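Local atomic coordinates of hypothetical protein (Uncultured marine organism, PDB entry 2OD5), a protein that is of unknown function but probably binds nucleic acid, perhaps DNA, as its kinship with helix-turn-helix proteins suggests. Residues Ile16-Ile20 with Val54-Asp58. Numbering follows the deposited sequence. Where two conformers were deposited one is given.
Sequences IREKI and VLSKD
Arg17 reaches from helix 9-23 to the C-terminal end of helix 48-57, where Asp58 and a bound water receive it. The attraction to Asp58 is one of charge alone: NE of Arg17 lies 3.5 Å from OD2 of Asp58, but OD2 is displaced to one side of the flat group, the two planes are turned 43° apart, and none of the arginine's N-H bonds is directed to it. OD2 also lies against the aliphatic stem, 3.2 Å from CD of Arg17. A short acid suits this place because its other oxygen, OD1, can accept a hydrogen bond from the backbone N of Asp60, which helps to hold the carboxylate. Water continues the link in the guanidinium plane, accepting from NH2 of Arg17 at 2.8 Å and donating to the carbonyl O of Val54. Arginine's long stem carries the charge across to the other helix; cutting it back to an alanine is likely to leave Asp58 without its cationic partner and the water without a donor.

Helices 9-23, 31-39 and 48-57, followed by the hairpin of strands 61-71 and 75-84, are consistent with a winged-helix variant of the helix-turn-helix fold. Ile20 and Leu55 lie in its core, both also touching Ile61, while Val54 stands at the margin. Branched Ile20 serves two neighbours: its CD1 meets CG1 of Val54 at 4.0 Å, and CG2 of Ile20 meets CD2 of Leu55 at 3.8 Å. Leucine is long enough to reach back although its CB points away. With CG1 anti to the backbone N (chi1 169°), compact Val54 fits between Ile20 and CG of Arg17, 4.2 Å from that CG1.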
loop_
_atom_site.group_PDB
_atom_site.type_symbol
_atom_site.label_atom_id
_atom_site.label_comp_id
_atom_site.label_asym_id
_atom_site.label_seq_id
_atom_site.Cartn_x
_atom_site.Cartn_y
_atom_site.Cartn_z
ATOM N N ILE A 16 -3.947 5.939 -9.257
ATOM C CA ILE A 16 -3.159 5.610 -8.059
ATOM C C ILE A 16 -2.996 4.095 -7.935
ATOM O O ILE A 16 -1.889 3.611 -7.695
ATOM C CB ILE A 16 -3.798 6.182 -6.805
ATOM C CG1 ILE A 16 -3.664 7.716 -6.800
ATOM C CG2 ILE A 16 -3.101 5.665 -5.550
ATOM C CD1 ILE A 16 -4.248 8.403 -5.558
ATOM N N ARG A 17 -4.087 3.351 -8.115
ATOM C CA ARG A 17 -4.023 1.887 -8.056
ATOM C C ARG A 17 -3.039 1.317 -9.043
ATOM O O ARG A 17 -2.324 0.386 -8.710
ATOM C CB ARG A 17 -5.368 1.236 -8.324
ATOM C CG ARG A 17 -6.372 1.367 -7.226
ATOM C CD ARG A 17 -7.655 0.667 -7.664
ATOM N NE ARG A 17 -8.573 0.495 -6.556
ATOM C CZ ARG A 17 -9.781 -0.053 -6.664
ATOM N NH1 ARG A 17 -10.223 -0.476 -7.840
ATOM N NH2 ARG A 17 -10.557 -0.183 -5.592
ATOM N N GLU A 18 -3.025 1.823 -10.278
ATOM C CA GLU A 18 -2.115 1.302 -11.288
ATOM C C GLU A 18 -0.661 1.577 -10.918
ATOM O O GLU A 18 0.210 0.737 -11.125
ATOM C CB GLU A 18 -2.452 1.890 -12.667
ATOM C CG GLU A 18 -3.854 1.542 -13.139
ATOM N N LYS A 19 -0.394 2.758 -10.371
ATOM C CA LYS A 19 0.967 3.070 -9.928
ATOM C C LYS A 19 1.421 2.156 -8.798
ATOM O O LYS A 19 2.553 1.673 -8.800
ATOM C CB LYS A 19 1.054 4.502 -9.425
ATOM C CG LYS A 19 1.017 5.527 -10.489
ATOM C CD LYS A 19 1.388 6.864 -9.878
ATOM C CE LYS A 19 1.173 7.988 -10.856
ATOM N NZ LYS A 19 2.402 8.312 -11.624
ATOM N N ILE A 20 0.535 1.955 -7.825
ATOM C CA ILE A 20 0.851 1.127 -6.676
ATOM C C ILE A 20 1.186 -0.303 -7.147
ATOM O O ILE A 20 2.179 -0.891 -6.731
ATOM C CB ILE A 20 -0.300 1.086 -5.648
ATOM C CG1 ILE A 20 -0.552 2.456 -4.996
ATOM C CG2 ILE A 20 0.010 0.050 -4.589
ATOM C CD1 ILE A 20 -1.904 2.538 -4.261
ATOM N N VAL A 54 -7.263 3.211 0.160
ATOM C CA VAL A 54 -7.117 2.735 -1.199
ATOM C C VAL A 54 -6.531 1.331 -1.204
ATOM O O VAL A 54 -6.986 0.448 -1.939
ATOM C CB VAL A 54 -6.200 3.660 -2.033
ATOM C CG1 VAL A 54 -5.829 2.990 -3.388
ATOM C CG2 VAL A 54 -6.872 5.027 -2.223
ATOM N N LEU A 55 -5.498 1.128 -0.409
ATOM C CA LEU A 55 -4.818 -0.175 -0.358
ATOM C C LEU A 55 -5.744 -1.252 0.168
ATOM O O LEU A 55 -5.758 -2.370 -0.355
ATOM C CB LEU A 55 -3.556 -0.082 0.522
ATOM C CG LEU A 55 -2.383 0.744 -0.021
ATOM C CD1 LEU A 55 -1.328 0.981 1.106
ATOM C CD2 LEU A 55 -1.754 0.087 -1.208
ATOM N N SER A 56 -6.516 -0.927 1.202
ATOM C CA SER A 56 -7.477 -1.897 1.793
ATOM C C SER A 56 -8.588 -2.240 0.842
ATOM O O SER A 56 -8.991 -3.424 0.732
ATOM C CB SER A 56 -8.098 -1.323 3.067
ATOM O OG SER A 56 -7.118 -1.241 4.065
ATOM N N LYS A 57 -9.089 -1.232 0.138
ATOM C CA LYS A 57 -10.215 -1.395 -0.775
ATOM C C LYS A 57 -9.843 -2.122 -2.075
ATOM O O LYS A 57 -10.682 -2.775 -2.689
ATOM C CB LYS A 57 -10.847 -0.036 -1.104
ATOM C CG LYS A 57 -11.994 -0.134 -2.103
ATOM C CD LYS A 57 -12.902 1.080 -2.142
ATOM C CE LYS A 57 -14.087 0.780 -3.062
ATOM N NZ LYS A 57 -14.754 2.019 -3.537
ATOM N N ASP A 58 -8.595 -1.999 -2.505
ATOM C CA ASP A 58 -8.160 -2.639 -3.738
ATOM C C ASP A 58 -7.861 -4.089 -3.436
ATOM O O ASP A 58 -6.884 -4.394 -2.774
ATOM C CB ASP A 58 -6.928 -1.960 -4.325
ATOM C CG ASP A 58 -6.562 -2.510 -5.685
ATOM O OD1 ASP A 58 -6.921 -3.677 -5.987
ATOM O OD2 ASP A 58 -5.915 -1.799 -6.485
HETATM O O HOH W 1 -8.970 1.175 -3.776
#